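Long-range contacts in elastinolytic metalloprotease (Pseudoalteromonas sp. CF6-2, PDB 6IK4), which probably acts as a secreted zinc metalloendopeptidase of the M23 family, an elastin-degrading enzyme linked to attack on the peptidoglycan of Gram-positive bacteria: residues 18-23 against 31-36; 50-55 against 73-78; 78-83 against 117-122. All coordinates share one frame; numbering follows the deposited sequence.

Contact 1. Residues 18-23 against 31-36; sequences GGAHSN and SSLDFN. With ZN (zinc ion), chain B.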
loop_
_atom_site.group_PDB
_atom_site.type_symbol
_atom_site.label_atom_id
_atom_site.label_comp_id
_atom_site.label_asym_id
_atom_site.label_seq_id
_atom_site.Cartn_x
_atom_site.Cartn_y
_atom_site.Cartn_z
ATOM N N GLY A 18 -7.276 -5.378 2.362
ATOM C CA GLY A 18 -8.010 -5.343 3.609
ATOM C C GLY A 18 -8.558 -3.957 3.876
ATOM O O GLY A 18 -8.491 -3.056 3.037
ATOM N N GLY A 19 -9.128 -3.794 5.078
ATOM C CA GLY A 19 -9.680 -2.512 5.459
ATOM C C GLY A 19 -8.619 -1.492 5.832
ATOM O O GLY A 19 -7.478 -1.820 6.173
ATOM N N ALA A 20 -9.028 -0.223 5.802
ATOM C CA ALA A 20 -8.117 0.861 6.146
ATOM C C ALA A 20 -7.772 0.825 7.629
ATOM O O ALA A 20 -8.613 0.503 8.476
ATOM C CB ALA A 20 -8.737 2.212 5.771
ATOM N N HIS A 21 -6.512 1.139 7.937
ATOM C CA HIS A 21 -6.031 1.151 9.310
ATOM C C HIS A 21 -4.918 2.175 9.435
ATOM O O HIS A 21 -4.360 2.645 8.441
ATOM C CB HIS A 21 -5.545 -0.242 9.764
ATOM C CG HIS A 21 -4.577 -0.895 8.818
ATOM N ND1 HIS A 21 -4.968 -1.432 7.608
ATOM C CD2 HIS A 21 -3.241 -1.110 8.909
ATOM C CE1 HIS A 21 -3.917 -1.949 6.995
ATOM N NE2 HIS A 21 -2.855 -1.765 7.763
ATOM N N SER A 22 -4.608 2.536 10.679
ATOM C CA SER A 22 -3.464 3.398 10.910
ATOM C C SER A 22 -2.174 2.624 10.665
ATOM O O SER A 22 -2.164 1.392 10.536
ATOM C CB SER A 22 -3.478 3.959 12.335
ATOM O OG SER A 22 -2.880 3.026 13.225
ATOM N N ASN A 23 -1.063 3.366 10.634
ATOM C CA ASN A 23 0.225 2.745 10.365
ATOM C C ASN A 23 0.535 1.648 11.372
ATOM O O ASN A 23 1.141 0.635 11.008
ATOM C CB ASN A 23 1.337 3.791 10.370
ATOM C CG ASN A 23 2.672 3.209 9.957
ATOM O OD1 ASN A 23 2.764 2.489 8.962
ATOM N ND2 ASN A 23 3.715 3.500 10.731
ATOM N N SER A 31 -4.716 5.471 7.543
ATOM C CA SER A 31 -3.801 5.889 6.488
ATOM C C SER A 31 -3.310 4.751 5.607
ATOM O O SER A 31 -2.628 5.014 4.610
ATOM C CB SER A 31 -2.578 6.533 7.121
ATOM O OG SER A 31 -1.882 5.553 7.866
ATOM N N SER A 32 -3.587 3.503 5.971
ATOM C CA SER A 32 -2.868 2.370 5.417
ATOM C C SER A 32 -3.824 1.282 4.935
ATOM O O SER A 32 -4.943 1.144 5.435
ATOM C CB SER A 32 -1.907 1.776 6.462
ATOM O OG SER A 32 -1.007 2.760 6.959
ATOM N N LEU A 33 -3.345 0.498 3.968
ATOM C CA LEU A 33 -4.036 -0.671 3.436
ATOM C C LEU A 33 -3.031 -1.800 3.309
ATOM O O LEU A 33 -1.864 -1.560 2.993
ATOM C CB LEU A 33 -4.657 -0.380 2.055
ATOM C CG LEU A 33 -5.766 0.670 2.026
ATOM C CD1 LEU A 33 -5.931 1.223 0.611
ATOM C CD2 LEU A 33 -7.087 0.068 2.527
ATOM N N ASP A 34 -3.477 -3.033 3.559
ATOM C CA ASP A 34 -2.654 -4.214 3.323
ATOM C C ASP A 34 -3.091 -4.860 2.008
ATOM O O ASP A 34 -4.254 -5.246 1.865
ATOM C CB ASP A 34 -2.772 -5.202 4.486
ATOM C CG ASP A 34 -2.238 -4.626 5.782
ATOM O OD1 ASP A 34 -1.407 -3.707 5.713
ATOM O OD2 ASP A 34 -2.636 -5.091 6.868
ATOM N N PHE A 35 -2.168 -4.945 1.044
ATOM C CA PHE A 35 -2.427 -5.516 -0.276
ATOM C C PHE A 35 -1.711 -6.853 -0.431
ATOM O O PHE A 35 -0.552 -6.987 -0.026
ATOM C CB PHE A 35 -1.918 -4.614 -1.406
ATOM C CG PHE A 35 -2.607 -3.285 -1.520
ATOM C CD1 PHE A 35 -3.987 -3.184 -1.470
ATOM C CD2 PHE A 35 -1.859 -2.139 -1.701
ATOM C CE1 PHE A 35 -4.611 -1.964 -1.609
ATOM C CE2 PHE A 35 -2.468 -0.906 -1.825
ATOM C CZ PHE A 35 -3.846 -0.811 -1.786
ATOM N N ASN A 36 -2.368 -7.822 -1.075
ATOM C CA ASN A 36 -1.665 -9.045 -1.461
ATOM C C ASN A 36 -2.334 -9.635 -2.695
ATOM O O ASN A 36 -3.519 -9.402 -2.940
ATOM C CB ASN A 36 -1.622 -10.057 -0.307
ATOM C CG ASN A 36 -2.908 -10.880 -0.185
ATOM O OD1 ASN A 36 -3.021 -11.962 -0.760
ATOM N ND2 ASN A 36 -3.876 -10.372 0.577
HETATM ZN ZN ZN B . -1.052 -2.807 7.494
HETATM O O HOH W 1 -5.729 -3.761 5.215
#
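G18 opens the contact by giving its backbone N-H to D34 O, a bond of 3.1 Å, while its own carbonyl oxygen rests against L33 CD2. At G19 the carbonyl O does two jobs: it receives the ring N-H of H21 ND1 at 2.9 Å, almost exactly in the imidazole plane, and it takes a proton from a water that in turn accepts D34 N-H. A20 follows with its CA directed at S32 O, 3.3 Å away, in a CA-H...O contact, and its methyl group meets L33 CD2. H21 then pairs with S32 through both backbone bonds, H21 N to S32 O and S32 N to H21 O at 2.7 Å. Two residues of the second segment, S31 and S32, stand opposite the single H21, a classic beta bulge. The H21 side chain takes the crowded position between backbone N and carbonyl carbon (chi1 51°), which lays the ring over S32 CB, 4.1 Å from its centroid. With ND1 held by G19 O, NE2 is left to bind zinc at 2.1 Å. D34 OD1 binds the same ion at 2.0 Å, its carboxylate plane turned 63° from the imidazole. N23 ends the segment with its CA against S32 OG, though that hydroxyl has its polar partner in T122 and N23 OD1 bonds to H120. H120 also completes the protein ligands of the zinc, giving the His-Asp-His site characteristic of M23 metallopeptidases.

Contact 2. Residues 50-55 against 73-78; sequences QAAHGG and FATNYY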
loop_
_atom_site.group_PDB
_atom_site.type_symbol
_atom_site.label_atom_id
_atom_site.label_comp_id
_atom_site.label_asym_id
_atom_site.label_seq_id
_atom_site.Cartn_x
_atom_site.Cartn_y
_atom_site.Cartn_z
ATOM N N GLN A 50 4.741 -2.231 -7.427
ATOM C CA GLN A 50 5.024 -1.082 -8.283
ATOM C C GLN A 50 4.815 0.223 -7.519
ATOM O O GLN A 50 3.912 0.332 -6.687
ATOM C CB GLN A 50 4.119 -1.078 -9.521
ATOM C CG GLN A 50 4.303 -2.291 -10.430
ATOM C CD GLN A 50 3.257 -2.367 -11.519
ATOM O OE1 GLN A 50 2.581 -1.378 -11.827
ATOM N NE2 GLN A 50 3.114 -3.548 -12.113
ATOM N N ALA A 51 5.649 1.221 -7.820
ATOM C CA ALA A 51 5.435 2.557 -7.270
ATOM C C ALA A 51 4.072 3.095 -7.702
ATOM O O ALA A 51 3.750 3.116 -8.898
ATOM C CB ALA A 51 6.544 3.513 -7.727
ATOM N N ALA A 52 3.275 3.538 -6.718
ATOM C CA ALA A 52 1.943 4.085 -6.972
ATOM C C ALA A 52 1.987 5.425 -7.701
ATOM O O ALA A 52 0.953 5.860 -8.224
ATOM C CB ALA A 52 1.182 4.259 -5.649
ATOM N N HIS A 53 3.151 6.062 -7.752
ATOM C CA HIS A 53 3.363 7.379 -8.354
ATOM C C HIS A 53 4.872 7.606 -8.407
ATOM O O HIS A 53 5.651 6.806 -7.888
ATOM C CB HIS A 53 2.690 8.477 -7.533
ATOM C CG HIS A 53 3.177 8.518 -6.119
ATOM N ND1 HIS A 53 4.338 9.165 -5.744
ATOM C CD2 HIS A 53 2.698 7.927 -5.001
ATOM C CE1 HIS A 53 4.536 8.992 -4.449
ATOM N NE2 HIS A 53 3.555 8.241 -3.974
ATOM N N GLY A 54 5.280 8.725 -9.025
ATOM C CA GLY A 54 6.691 9.061 -9.097
ATOM C C GLY A 54 7.180 9.876 -7.907
ATOM O O GLY A 54 6.392 10.435 -7.140
ATOM N N GLY A 55 8.497 9.913 -7.734
ATOM C CA GLY A 55 9.074 10.715 -6.676
ATOM C C GLY A 55 10.459 10.235 -6.275
ATOM O O GLY A 55 11.090 9.432 -6.963
ATOM N N PHE A 73 3.147 14.788 -0.859
ATOM C CA PHE A 73 2.514 13.504 -0.587
ATOM C C PHE A 73 3.498 12.379 -0.859
ATOM O O PHE A 73 4.380 12.495 -1.710
ATOM C CB PHE A 73 1.270 13.311 -1.456
ATOM C CG PHE A 73 0.107 14.122 -1.001
ATOM C CD1 PHE A 73 -0.697 13.673 0.041
ATOM C CD2 PHE A 73 -0.159 15.356 -1.575
ATOM C CE1 PHE A 73 -1.772 14.436 0.490
ATOM C CE2 PHE A 73 -1.232 16.118 -1.134
ATOM C CZ PHE A 73 -2.036 15.652 -0.096
ATOM N N ALA A 74 3.318 11.266 -0.151
ATOM C CA ALA A 74 4.245 10.160 -0.270
ATOM C C ALA A 74 3.489 8.875 0.013
ATOM O O ALA A 74 2.493 8.871 0.744
ATOM C CB ALA A 74 5.430 10.292 0.703
ATOM N N THR A 75 3.967 7.788 -0.568
ATOM C CA THR A 75 3.463 6.472 -0.213
ATOM C C THR A 75 4.601 5.665 0.395
ATOM O O THR A 75 5.738 5.709 -0.086
ATOM C CB THR A 75 2.852 5.755 -1.424
ATOM O OG1 THR A 75 3.752 5.805 -2.545
ATOM C CG2 THR A 75 1.530 6.428 -1.804
ATOM N N ASN A 76 4.284 4.941 1.460
ATOM C CA ASN A 76 5.253 4.122 2.167
ATOM C C ASN A 76 4.869 2.663 1.978
ATOM O O ASN A 76 3.682 2.336 1.929
ATOM C CB ASN A 76 5.285 4.497 3.648
ATOM C CG ASN A 76 6.573 4.082 4.325
ATOM O OD1 ASN A 76 7.537 4.845 4.357
ATOM N ND2 ASN A 76 6.601 2.858 4.863
ATOM N N TYR A 77 5.883 1.801 1.836
ATOM C CA TYR A 77 5.714 0.384 1.529
ATOM C C TYR A 77 6.501 -0.406 2.563
ATOM O O TYR A 77 7.734 -0.351 2.562
ATOM C CB TYR A 77 6.220 0.055 0.114
ATOM C CG TYR A 77 5.614 0.943 -0.960
ATOM C CD1 TYR A 77 6.055 2.262 -1.140
ATOM C CD2 TYR A 77 4.594 0.474 -1.780
ATOM C CE1 TYR A 77 5.484 3.085 -2.108
ATOM C CE2 TYR A 77 4.024 1.288 -2.753
ATOM C CZ TYR A 77 4.458 2.593 -2.904
ATOM O OH TYR A 77 3.882 3.406 -3.869
ATOM N N TYR A 78 5.806 -1.171 3.407
ATOM C CA TYR A 78 6.436 -1.909 4.492
ATOM C C TYR A 78 6.155 -3.407 4.332
ATOM O O TYR A 78 5.231 -3.811 3.618
ATOM C CB TYR A 78 5.958 -1.386 5.870
ATOM C CG TYR A 78 6.707 -2.002 7.034
ATOM C CD1 TYR A 78 8.068 -1.775 7.206
ATOM C CD2 TYR A 78 6.065 -2.837 7.939
ATOM C CE1 TYR A 78 8.773 -2.357 8.266
ATOM C CE2 TYR A 78 6.760 -3.418 8.999
ATOM C CZ TYR A 78 8.113 -3.177 9.149
ATOM O OH TYR A 78 8.807 -3.761 10.204
#
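Two torsions bring H53 and T75 together: CG of H53 (chi1 58°) and OG1 of T75 (chi1 49°) each lie between their own backbone N and carbonyl carbon, so that the imidazole and the hydroxyl approach from opposite directions. The Y77 ring reaches across to the backbone of A52. The contact belongs to the antiparallel beta-sheet core of the M23 peptidase fold, where the loop joining strands 48-50 and 55-61 passes over strand 73-81. T75 and Y77, two residues apart on that strand, both direct their side chains at the loop. No backbone pairing joins the segments, whose CA atoms come no closer than 7.3 Å, between A52 and T75; side chains span the gap. H53 NE2 lies 2.8 Å from T75 OG1 in a weak, strongly bent hydrogen bond. The other ring nitrogen is better directed: ND1 gives its proton to G54 O at 2.8 Å, with the oxygen close to the ring plane, and this fixes the rotation of the imidazole. F3 meets the same ring edge-to-face, and F121 packs against both T75 and Y77. T75 OG1 and Y77 OH lie 2.7 Å apart and share a hydrogen bond, which links the histidine to the tyrosine through two buried hydroxyls. The chain of polar groups ends at the loop backbone, where A52 N donates to Y77 OH at 2.9 Å with an almost straight N-H...O angle of 169°, and A52 CB touches the same oxygen at 3.3 Å.

Contact 3. Residues 78-83 against 117-122; sequences YHMSNL and PHVHFT. With ZN (zinc ion), chain B.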
loop_
_atom_site.group_PDB
_atom_site.type_symbol
_atom_site.label_atom_id
_atom_site.label_comp_id
_atom_site.label_asym_id
_atom_site.label_seq_id
_atom_site.Cartn_x
_atom_site.Cartn_y
_atom_site.Cartn_z
ATOM N N TYR A 78 5.806 -1.171 3.407
ATOM C CA TYR A 78 6.436 -1.909 4.492
ATOM C C TYR A 78 6.155 -3.407 4.332
ATOM O O TYR A 78 5.231 -3.811 3.618
ATOM C CB TYR A 78 5.958 -1.386 5.870
ATOM C CG TYR A 78 6.707 -2.002 7.034
ATOM C CD1 TYR A 78 8.068 -1.775 7.206
ATOM C CD2 TYR A 78 6.065 -2.837 7.939
ATOM C CE1 TYR A 78 8.773 -2.357 8.266
ATOM C CE2 TYR A 78 6.760 -3.418 8.999
ATOM C CZ TYR A 78 8.113 -3.177 9.149
ATOM O OH TYR A 78 8.807 -3.761 10.204
ATOM N N HIS A 79 7.007 -4.223 4.975
ATOM C CA HIS A 79 7.068 -5.687 4.796
ATOM C C HIS A 79 7.703 -6.076 3.458
ATOM O O HIS A 79 7.291 -7.057 2.838
ATOM C CB HIS A 79 5.697 -6.367 4.920
ATOM C CG HIS A 79 4.945 -6.044 6.171
ATOM N ND1 HIS A 79 5.488 -6.188 7.430
ATOM C CD2 HIS A 79 3.666 -5.634 6.353
ATOM C CE1 HIS A 79 4.579 -5.860 8.335
ATOM N NE2 HIS A 79 3.467 -5.517 7.708
ATOM N N MET A 80 8.729 -5.340 3.027
ATOM C CA MET A 80 9.310 -5.503 1.701
ATOM C C MET A 80 10.568 -6.369 1.735
ATOM O O MET A 80 11.172 -6.607 2.786
ATOM C CB MET A 80 9.661 -4.132 1.094
ATOM C CG MET A 80 8.476 -3.177 0.937
ATOM S SD MET A 80 7.312 -3.826 -0.276
ATOM C CE MET A 80 8.232 -3.684 -1.805
ATOM N N SER A 81 10.979 -6.805 0.542
ATOM C CA SER A 81 12.264 -7.466 0.341
ATOM C C SER A 81 12.781 -7.111 -1.049
ATOM O O SER A 81 12.067 -6.529 -1.873
ATOM C CB SER A 81 12.144 -8.985 0.506
ATOM O OG SER A 81 11.468 -9.562 -0.601
ATOM N N ASN A 82 14.042 -7.460 -1.301
ATOM C CA ASN A 82 14.660 -7.254 -2.615
ATOM C C ASN A 82 14.494 -5.818 -3.100
ATOM O O ASN A 82 14.166 -5.576 -4.265
ATOM C CB ASN A 82 14.088 -8.211 -3.661
ATOM C CG ASN A 82 14.203 -9.663 -3.250
ATOM O OD1 ASN A 82 13.259 -10.249 -2.713
ATOM N ND2 ASN A 82 15.366 -10.253 -3.499
ATOM N N LEU A 83 14.701 -4.860 -2.199
ATOM C CA LEU A 83 14.503 -3.459 -2.556
ATOM C C LEU A 83 15.506 -3.043 -3.626
ATOM O O LEU A 83 16.663 -3.459 -3.604
ATOM C CB LEU A 83 14.638 -2.570 -1.318
ATOM C CG LEU A 83 13.502 -2.640 -0.285
ATOM C CD1 LEU A 83 13.748 -1.651 0.844
ATOM C CD2 LEU A 83 12.129 -2.399 -0.945
ATOM N N PRO A 117 2.218 -13.010 3.981
ATOM C CA PRO A 117 2.841 -12.029 3.071
ATOM C C PRO A 117 1.838 -11.006 2.545
ATOM O O PRO A 117 0.728 -11.352 2.116
ATOM C CB PRO A 117 3.395 -12.902 1.939
ATOM C CG PRO A 117 3.580 -14.263 2.557
ATOM C CD PRO A 117 2.486 -14.401 3.584
ATOM N N HIS A 118 2.249 -9.737 2.578
ATOM C CA HIS A 118 1.495 -8.620 2.025
ATOM C C HIS A 118 2.398 -7.396 2.093
ATOM O O HIS A 118 3.421 -7.400 2.780
ATOM C CB HIS A 118 0.199 -8.370 2.797
ATOM C CG HIS A 118 0.419 -7.864 4.191
ATOM N ND1 HIS A 118 0.723 -8.699 5.247
ATOM C CD2 HIS A 118 0.370 -6.613 4.704
ATOM C CE1 HIS A 118 0.850 -7.982 6.350
ATOM N NE2 HIS A 118 0.643 -6.713 6.048
ATOM N N VAL A 119 2.007 -6.337 1.394
ATOM C CA VAL A 119 2.640 -5.030 1.586
ATOM C C VAL A 119 1.699 -4.155 2.405
ATOM O O VAL A 119 0.491 -4.113 2.149
ATOM C CB VAL A 119 3.003 -4.365 0.244
ATOM C CG1 VAL A 119 1.784 -4.240 -0.671
ATOM C CG2 VAL A 119 3.628 -2.979 0.494
ATOM N N HIS A 120 2.248 -3.513 3.435
ATOM C CA HIS A 120 1.553 -2.512 4.230
ATOM C C HIS A 120 1.800 -1.177 3.542
ATOM O O HIS A 120 2.928 -0.682 3.538
ATOM C CB HIS A 120 2.092 -2.537 5.665
ATOM C CG HIS A 120 1.633 -1.407 6.538
ATOM N ND1 HIS A 120 0.430 -1.424 7.209
ATOM C CD2 HIS A 120 2.250 -0.259 6.904
ATOM C CE1 HIS A 120 0.315 -0.324 7.934
ATOM N NE2 HIS A 120 1.406 0.402 7.765
ATOM N N PHE A 121 0.754 -0.615 2.946
ATOM C CA PHE A 121 0.829 0.570 2.088
ATOM C C PHE A 121 0.240 1.772 2.821
ATOM O O PHE A 121 -0.900 1.706 3.278
ATOM C CB PHE A 121 0.059 0.273 0.796
ATOM C CG PHE A 121 -0.091 1.438 -0.147
ATOM C CD1 PHE A 121 0.895 1.732 -1.076
ATOM C CD2 PHE A 121 -1.265 2.180 -0.161
ATOM C CE1 PHE A 121 0.737 2.786 -1.976
ATOM C CE2 PHE A 121 -1.428 3.237 -1.051
ATOM C CZ PHE A 121 -0.429 3.533 -1.959
ATOM N N THR A 122 0.991 2.882 2.901
ATOM C CA THR A 122 0.604 4.027 3.729
ATOM C C THR A 122 0.710 5.322 2.934
ATOM O O THR A 122 1.693 5.529 2.220
ATOM C CB THR A 122 1.501 4.144 4.985
ATOM O OG1 THR A 122 1.465 2.919 5.729
ATOM C CG2 THR A 122 1.090 5.358 5.895
HETATM ZN ZN ZN B . -1.052 -2.807 7.494
#
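Y78 and H120 are held together by two backbone hydrogen bonds, Y78 N to H120 O at 2.9 Å and H120 N to Y78 O at 3.0 Å, making them an antiparallel hydrogen-bonded pair. With CG anti to the backbone N (chi1 170°), H120 directs its ring to the zinc, which ND1 binds at 2.0 Å; NE2 is hydrogen-bonded to N23 OD1. The H79 side chain turns toward 117-122, its CD2 lying 3.5 Å from H120 CB and 3.2 Å from H118 NE2. The H79 and H118 rings meet obliquely, their planes 65° apart. H118 and H120, two residues apart, form the H-x-H motif of M23 peptidases; H118 and H79 are the predicted proton donor/acceptor residues. H79 ND1 is hydrogen-bonded to A107 O and H118 ND1 to G116 O. An alanine at H79 would remove the imidazole and is likely to leave A107 O without its donor and open a gap beside H118 NE2 and H120 CB. One face of the H79 ring lies against CD2 of Y78. Farther from the metal, M80 and V119 run side by side, the bent methionine chain setting SD 3.9 Å from V119 CG2.

How the contacts relate
Contacts 1 and 3 share the zinc: D34 and H120 come from neighbouring strands 32-36 and 119-125, and H21 from the loop before the first. Their centres are 12 Å apart, yet they are bridged by N23 OD1 and H120 NE2 at 2.8 Å and by S32 OG and T122 OG1, also at 2.8 Å. Contact 2 lies farther off, the Y77 side chain about 11 Å from the zinc. It shares Y78 and strand 73-81 with contact 3, and N76 N probably hydrogen-bonds to T122 O at 2.8 Å. Contacts 1 and 2 do not touch (nearest atoms about 6 Å apart); strand 119-125 lies between their strands 32-36 and 73-81 and pairs with both.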